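Local coordinates for D-3-phosphoglycerate dehydrogenase-related protein (Vibrio cholerae, PDB 4S1V), which probably catalyses the NAD-dependent interconversion of a D-2-hydroxyacid and its 2-oxoacid, using a Rossmann-fold cofactor domain, at residues G218-K222 and Q223-A227; L278-P281 and N282-C285; E126-A130 and G131-Q135. All blocks are in the same frame, centred on the assembly; numbering follows the deposited sequence.

Contact 1 (G218-K222 and Q223-A227)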
loop_
_atom_site.group_PDB
_atom_site.type_symbol
_atom_site.label_atom_id
_atom_site.label_comp_id
_atom_site.label_asym_id
_atom_site.label_seq_id
_atom_site.Cartn_x
_atom_site.Cartn_y
_atom_site.Cartn_z
ATOM N N GLY C 218 4.172 -22.069 27.533
ATOM C CA GLY C 218 2.764 -22.046 27.147
ATOM C C GLY C 218 1.827 -21.464 28.193
ATOM O O GLY C 218 0.635 -21.789 28.214
ATOM N N ILE C 219 2.357 -20.600 29.060
ATOM C CA ILE C 219 1.543 -20.001 30.122
ATOM C C ILE C 219 0.470 -19.025 29.597
ATOM O O ILE C 219 -0.595 -18.893 30.193
ATOM C CB ILE C 219 2.406 -19.373 31.248
ATOM C CG1 ILE C 219 1.564 -19.205 32.522
ATOM C CG2 ILE C 219 3.053 -18.071 30.787
ATOM C CD1 ILE C 219 2.366 -19.099 33.797
ATOM N N VAL C 220 0.752 -18.351 28.485
ATOM C CA VAL C 220 -0.291 -17.616 27.771
ATOM C C VAL C 220 -0.958 -18.576 26.778
ATOM O O VAL C 220 -0.301 -19.124 25.896
ATOM C CB VAL C 220 0.247 -16.356 27.044
ATOM C CG1 VAL C 220 -0.909 -15.544 26.477
ATOM C CG2 VAL C 220 1.092 -15.497 27.983
ATOM N N THR C 221 -2.261 -18.795 26.948
ATOM C CA THR C 221 -3.025 -19.672 26.058
ATOM C C THR C 221 -3.723 -18.845 24.988
ATOM O O THR C 221 -3.863 -17.623 25.144
ATOM C CB THR C 221 -4.121 -20.445 26.819
ATOM O OG1 THR C 221 -5.133 -19.524 27.261
ATOM C CG2 THR C 221 -3.530 -21.213 28.013
ATOM N N LYS C 222 -4.171 -19.511 23.917
ATOM C CA LYS C 222 -4.975 -18.861 22.883
ATOM C C LYS C 222 -6.224 -18.223 23.493
ATOM O O LYS C 222 -6.633 -17.132 23.093
ATOM C CB LYS C 222 -5.373 -19.855 21.779
ATOM C CG LYS C 222 -6.094 -19.210 20.606
ATOM C CD LYS C 222 -6.452 -20.230 19.536
ATOM C CE LYS C 222 -6.731 -19.544 18.211
ATOM N NZ LYS C 222 -6.853 -20.542 17.112
ATOM N N GLN C 223 -6.813 -18.909 24.468
ATOM C CA GLN C 223 -7.987 -18.411 25.186
ATOM C C GLN C 223 -7.688 -17.101 25.932
ATOM O O GLN C 223 -8.513 -16.195 25.949
ATOM C CB GLN C 223 -8.552 -19.495 26.122
ATOM C CG GLN C 223 -9.152 -20.707 25.396
ATOM C CD GLN C 223 -8.146 -21.828 25.070
ATOM O OE1 GLN C 223 -6.957 -21.588 24.796
ATOM N NE2 GLN C 223 -8.636 -23.067 25.084
ATOM N N ASP C 224 -6.498 -16.997 26.519
ATOM C CA ASP C 224 -6.047 -15.754 27.153
ATOM C C ASP C 224 -5.992 -14.597 26.150
ATOM O O ASP C 224 -6.480 -13.507 26.434
ATOM C CB ASP C 224 -4.673 -15.929 27.806
ATOM C CG ASP C 224 -4.676 -16.936 28.952
ATOM O OD1 ASP C 224 -5.724 -17.111 29.617
ATOM O OD2 ASP C 224 -3.605 -17.539 29.191
ATOM N N LEU C 225 -5.388 -14.834 24.982
ATOM C CA LEU C 225 -5.345 -13.813 23.931
ATOM C C LEU C 225 -6.745 -13.396 23.487
ATOM O O LEU C 225 -7.006 -12.205 23.286
ATOM C CB LEU C 225 -4.531 -14.284 22.725
ATOM C CG LEU C 225 -3.065 -14.659 22.951
ATOM C CD1 LEU C 225 -2.454 -15.141 21.649
ATOM C CD2 LEU C 225 -2.255 -13.500 23.530
ATOM N N LEU C 226 -7.646 -14.371 23.355
ATOM C CA LEU C 226 -9.009 -14.109 22.864
ATOM C C LEU C 226 -9.861 -13.308 23.849
ATOM O O LEU C 226 -10.835 -12.663 23.451
ATOM C CB LEU C 226 -9.717 -15.415 22.481
ATOM C CG LEU C 226 -9.188 -16.120 21.226
ATOM C CD1 LEU C 226 -9.605 -17.584 21.214
ATOM C CD2 LEU C 226 -9.648 -15.398 19.966
ATOM N N ALA C 227 -9.473 -13.341 25.122
ATOM C CA ALA C 227 -10.158 -12.595 26.171
ATOM C C ALA C 227 -9.712 -11.134 26.236
ATOM O O ALA C 227 -10.179 -10.384 27.093
ATOM C CB ALA C 227 -9.963 -13.275 27.524
#

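Contact 2 (L278-P281 and N282-C285)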
loop_
_atom_site.group_PDB
_atom_site.type_symbol
_atom_site.label_atom_id
_atom_site.label_comp_id
_atom_site.label_asym_id
_atom_site.label_seq_id
_atom_site.Cartn_x
_atom_site.Cartn_y
_atom_site.Cartn_z
ATOM N N LEU C 278 5.519 -12.498 10.410
ATOM C CA LEU C 278 6.126 -11.505 9.522
ATOM C C LEU C 278 5.232 -11.053 8.360
ATOM O O LEU C 278 5.580 -10.125 7.631
ATOM C CB LEU C 278 7.469 -12.019 8.989
ATOM C CG LEU C 278 8.639 -11.906 9.981
ATOM C CD1 LEU C 278 9.864 -12.692 9.538
ATOM C CD2 LEU C 278 9.006 -10.449 10.198
ATOM N N SER C 279 4.084 -11.697 8.193
ATOM C CA SER C 279 3.167 -11.344 7.113
ATOM C C SER C 279 1.892 -10.633 7.565
ATOM O O SER C 279 0.923 -10.587 6.814
ATOM C CB SER C 279 2.795 -12.589 6.303
ATOM O OG SER C 279 3.954 -13.186 5.746
ATOM N N LEU C 280 1.886 -10.072 8.772
ATOM C CA LEU C 280 0.703 -9.353 9.263
ATOM C C LEU C 280 0.992 -7.872 9.468
ATOM O O LEU C 280 1.911 -7.520 10.210
ATOM C CB LEU C 280 0.172 -9.978 10.560
ATOM C CG LEU C 280 -0.359 -11.409 10.522
ATOM C CD1 LEU C 280 -0.788 -11.826 11.917
ATOM C CD2 LEU C 280 -1.529 -11.567 9.553
ATOM N N PRO C 281 0.218 -6.989 8.802
ATOM C CA PRO C 281 0.403 -5.552 9.020
ATOM C C PRO C 281 0.171 -5.123 10.470
ATOM O O PRO C 281 0.757 -4.127 10.904
ATOM C CB PRO C 281 -0.647 -4.912 8.103
ATOM C CG PRO C 281 -1.643 -5.994 7.822
ATOM C CD PRO C 281 -0.834 -7.260 7.801
ATOM N N ASN C 282 -0.658 -5.866 11.203
ATOM C CA ASN C 282 -0.979 -5.519 12.594
ATOM C C ASN C 282 -0.023 -6.073 13.663
ATOM O O ASN C 282 -0.284 -5.948 14.864
ATOM C CB ASN C 282 -2.445 -5.863 12.929
ATOM C CG ASN C 282 -2.746 -7.353 12.841
ATOM O OD1 ASN C 282 -2.071 -8.099 12.138
ATOM N ND2 ASN C 282 -3.780 -7.790 13.560
ATOM N N VAL C 283 1.076 -6.690 13.234
ATOM C CA VAL C 283 2.119 -7.137 14.167
ATOM C C VAL C 283 3.440 -6.452 13.836
ATOM O O VAL C 283 3.958 -6.577 12.723
ATOM C CB VAL C 283 2.307 -8.673 14.155
ATOM C CG1 VAL C 283 3.447 -9.099 15.082
ATOM C CG2 VAL C 283 1.018 -9.378 14.548
ATOM N N LEU C 284 3.975 -5.715 14.800
ATOM C CA LEU C 284 5.300 -5.150 14.665
ATOM C C LEU C 284 6.305 -6.234 15.043
ATOM O O LEU C 284 6.231 -6.805 16.133
ATOM C CB LEU C 284 5.446 -3.894 15.543
ATOM C CG LEU C 284 6.734 -3.063 15.424
ATOM C CD1 LEU C 284 6.483 -1.604 15.757
ATOM C CD2 LEU C 284 7.868 -3.615 16.289
ATOM N N CYS C 285 7.224 -6.529 14.124
ATOM C CA CYS C 285 8.230 -7.580 14.325
ATOM C C CYS C 285 9.641 -6.987 14.307
ATOM O O CYS C 285 10.073 -6.419 13.296
ATOM C CB CYS C 285 8.126 -8.651 13.229
ATOM S SG CYS C 285 6.576 -9.583 13.175
#

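Contact 3 (E126-A130 and G131-Q135)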
loop_
_atom_site.group_PDB
_atom_site.type_symbol
_atom_site.label_atom_id
_atom_site.label_comp_id
_atom_site.label_asym_id
_atom_site.label_seq_id
_atom_site.Cartn_x
_atom_site.Cartn_y
_atom_site.Cartn_z
ATOM N N GLU C 126 7.904 4.165 6.111
ATOM C CA GLU C 126 8.091 3.436 4.850
ATOM C C GLU C 126 7.264 4.013 3.693
ATOM O O GLU C 126 7.757 4.110 2.563
ATOM C CB GLU C 126 7.779 1.955 5.046
ATOM C CG GLU C 126 7.961 1.094 3.811
ATOM C CD GLU C 126 7.264 -0.243 3.959
ATOM O OE1 GLU C 126 7.786 -1.107 4.696
ATOM O OE2 GLU C 126 6.186 -0.423 3.351
ATOM N N GLN C 127 6.016 4.391 3.969
ATOM C CA GLN C 127 5.159 4.996 2.949
ATOM C C GLN C 127 5.687 6.360 2.515
ATOM O O GLN C 127 5.597 6.722 1.337
ATOM C CB GLN C 127 3.715 5.122 3.440
ATOM C CG GLN C 127 2.928 3.818 3.432
ATOM C CD GLN C 127 2.626 3.301 2.029
ATOM O OE1 GLN C 127 2.290 4.068 1.123
ATOM N NE2 GLN C 127 2.727 1.990 1.852
ATOM N N LEU C 128 6.235 7.105 3.472
ATOM C CA LEU C 128 6.828 8.409 3.208
ATOM C C LEU C 128 7.993 8.301 2.221
ATOM O O LEU C 128 8.081 9.081 1.269
ATOM C CB LEU C 128 7.281 9.066 4.513
ATOM C CG LEU C 128 7.910 10.459 4.422
ATOM C CD1 LEU C 128 6.918 11.460 3.845
ATOM C CD2 LEU C 128 8.418 10.916 5.781
ATOM N N HIS C 129 8.866 7.320 2.440
ATOM C CA HIS C 129 10.000 7.080 1.537
ATOM C C HIS C 129 9.569 6.547 0.200
ATOM O O HIS C 129 10.274 6.718 -0.796
ATOM C CB HIS C 129 11.034 6.167 2.186
ATOM C CG HIS C 129 11.927 6.883 3.163
ATOM N ND1 HIS C 129 11.660 6.945 4.479
ATOM C CD2 HIS C 129 13.098 7.608 2.965
ATOM C CE1 HIS C 129 12.619 7.660 5.099
ATOM N NE2 HIS C 129 13.496 8.067 4.173
ATOM N N ALA C 130 8.396 5.916 0.168
ATOM C CA ALA C 130 7.789 5.442 -1.075
ATOM C C ALA C 130 7.029 6.545 -1.821
ATOM O O ALA C 130 6.459 6.294 -2.882
ATOM C CB ALA C 130 6.869 4.260 -0.795
ATOM N N GLY C 131 7.017 7.759 -1.270
ATOM C CA GLY C 131 6.350 8.902 -1.912
ATOM C C GLY C 131 4.898 9.160 -1.521
ATOM O O GLY C 131 4.196 9.916 -2.197
ATOM N N HIS C 132 4.441 8.547 -0.431
ATOM C CA HIS C 132 3.060 8.712 0.013
ATOM C C HIS C 132 3.033 9.391 1.352
ATOM O O HIS C 132 3.370 8.787 2.376
ATOM C CB HIS C 132 2.338 7.366 0.056
ATOM C CG HIS C 132 2.425 6.583 -1.244
ATOM N ND1 HIS C 132 2.009 7.086 -2.421
ATOM C CD2 HIS C 132 2.904 5.305 -1.512
ATOM C CE1 HIS C 132 2.207 6.178 -3.395
ATOM N NE2 HIS C 132 2.753 5.086 -2.839
ATOM N N TRP C 133 2.639 10.665 1.342
ATOM C CA TRP C 133 2.655 11.512 2.530
ATOM C C TRP C 133 1.605 11.102 3.520
ATOM O O TRP C 133 0.417 11.049 3.190
ATOM C CB TRP C 133 2.449 12.969 2.132
ATOM C CG TRP C 133 2.389 13.914 3.310
ATOM C CD1 TRP C 133 1.255 14.476 3.890
ATOM C CD2 TRP C 133 3.518 14.439 4.098
ATOM N NE1 TRP C 133 1.597 15.282 4.948
ATOM C CE2 TRP C 133 2.932 15.308 5.123
ATOM C CE3 TRP C 133 4.903 14.281 4.055
ATOM C CZ2 TRP C 133 3.714 15.980 6.054
ATOM C CZ3 TRP C 133 5.680 14.957 5.001
ATOM C CH2 TRP C 133 5.101 15.788 5.976
ATOM N N GLN C 134 2.036 10.812 4.744
ATOM C CA GLN C 134 1.128 10.514 5.860
ATOM C C GLN C 134 0.175 9.340 5.562
ATOM O O GLN C 134 -1.022 9.407 5.833
ATOM C CB GLN C 134 0.365 11.784 6.286
ATOM C CG GLN C 134 -0.144 11.760 7.718
ATOM C CD GLN C 134 -0.626 13.117 8.195
ATOM O OE1 GLN C 134 -1.824 13.387 8.196
ATOM N NE2 GLN C 134 0.306 13.975 8.609
ATOM N N GLN C 135 0.723 8.268 4.997
ATOM C CA GLN C 135 -0.035 7.035 4.759
ATOM C C GLN C 135 0.669 5.922 5.517
ATOM O O GLN C 135 1.870 6.011 5.786
ATOM C CB GLN C 135 -0.090 6.673 3.259
ATOM C CG GLN C 135 -0.791 7.670 2.339
ATOM C CD GLN C 135 -2.249 7.911 2.705
ATOM O OE1 GLN C 135 -2.948 7.007 3.160
ATOM N NE2 GLN C 135 -2.714 9.137 2.502
#

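Contact 1 (G218-K222 and Q223-A227)
A capping box opens helix 222-226, with T221 as N-cap and D224 three residues on. The backbone N of D224 donates to T221 OG1 over 3.0 Å, and in return T221 N donates to D224 OD2 over 2.9 Å. The return bond is almost straight, 178° at the hydrogen, although it meets the carboxylate from above its plane, 42° out of it. T221 can serve because its OG1 lies between its own N and carbonyl carbon (chi1 68°), turned to the first turn of the helix. Aspartate suits the other corner: its short side chain reaches back to the N-cap amide, and its charge probably suits the helix N-terminus. D224 OD2 also forms a salt bridge with K196.

Regular helix bonding follows at once, L225 N to T221 O at 3.2 Å and L226 N to K222 O at 3.0 Å. On the buried side V220, just before the N-cap, and L225 form a hydrophobic staple, CG1 meeting CD2 at 3.8 Å with the side chains at about a right angle. The extended chain of K222 runs past L226, CG 3.9 Å from L226 CD1, and along helix 247-254 to S250 and to D27 of the second subunit. The whole is a capping box with hydrophobic staple, on the helix leading to strand 233-236 of the Rossmann-type domain.

Contact 2 (L278-P281 and N282-C285)
The carboxamide of N282 is the flat group of this turn. It lies beside the L280 side chain, the two pointing the same way, and its OD1 comes to 3.3 Å from L280 CB. CG of N282 stands between its own N and carbonyl carbon (chi1 63°), which carries OD1 back over the turn to L280. The amide's other end, ND2, donates to the backbone O of both M252 and R258, so the buried amide nitrogen has two acceptors and its rotation is fixed.

A type I beta turn runs from L280 to V283, closed by V283 N donating to L280 O over 3.2 Å. The donor lies 63° out of the carbonyl plane, so the bond that closes the turn does not use a lone pair. Proline fits the second position of the turn because the ring of P281 fixes phi near the -60° needed there. Leucine and valine flank it: L280 CD1 and V283 CG2 come together at 4.0 Å, and both side chains also pack on helix 247-254. Farther along, L278 CD2 meets C285 CB at 3.6 Å and SG at 3.9 Å, where the small, apolar cysteine side chain accepts the leucine methyl. The arrangement is a beta turn feeding strand 283-285, the outermost strand within this chain of the parallel Rossmann-type sheet.

Contact 3 (E126-A130 and G131-Q135)
Q127 and H132 cross obliquely where helix 121-129 ends, their amide and ring planes only 16° apart. Q127 OE1 comes to 3.0 Å from H132 CD2, while A130 O sits over one face of the imidazole, offset toward its rim. The bend of Q127 at chi2 (-69°) brings the amide over toward the H132 ring; its CB lies 3.1 Å from the backbone O of Q135. L128 and W133 instead lie alongside each other. With CG anti to the backbone N (chi1 -179°), L128 brings CD1 to 3.5 Å from W133 CE3, one branch of the leucine touching the six-membered part of the indole, both apolar and buried.

The backbone beneath is a Schellman motif: H132 N donates to Q127 O over 2.8 Å and G131 N to L128 O over 3.1 Å. Glycine belongs at G131, where phi is positive and a CB would clash with A130 O. A type II turn from H132 to Q135 then redirects the chain.

W133 also meets Y10 of the third subunit edge-to-face, and Q135 NE2 donates to that tyrosine's backbone O. The C-terminal end of helix 121-129, with the turn after it, thus projects against the third subunit before the chain returns toward strand 150-153.

How the contacts relate
All three contacts are local turns or helix ends, in the chain order contact 3, contact 1, contact 2. Contacts 1 and 2 have centres 19 Å apart and share helix 247-254 as a common neighbour: K222, L225 and L226 pack on it in one, L280 and V283 in the other. R258 also serves both, through its side chain in contact 1 and its backbone O in contact 2. Contact 3 lies 18 Å from contact 2 and 36 Å from contact 1, centre to centre. Within the chain contacts 2 and 3 do not touch, nearest atoms about 9 Å apart, but contact 2 packs on contact 3 of the third subunit: L278 on its H129 and C285 on its L128.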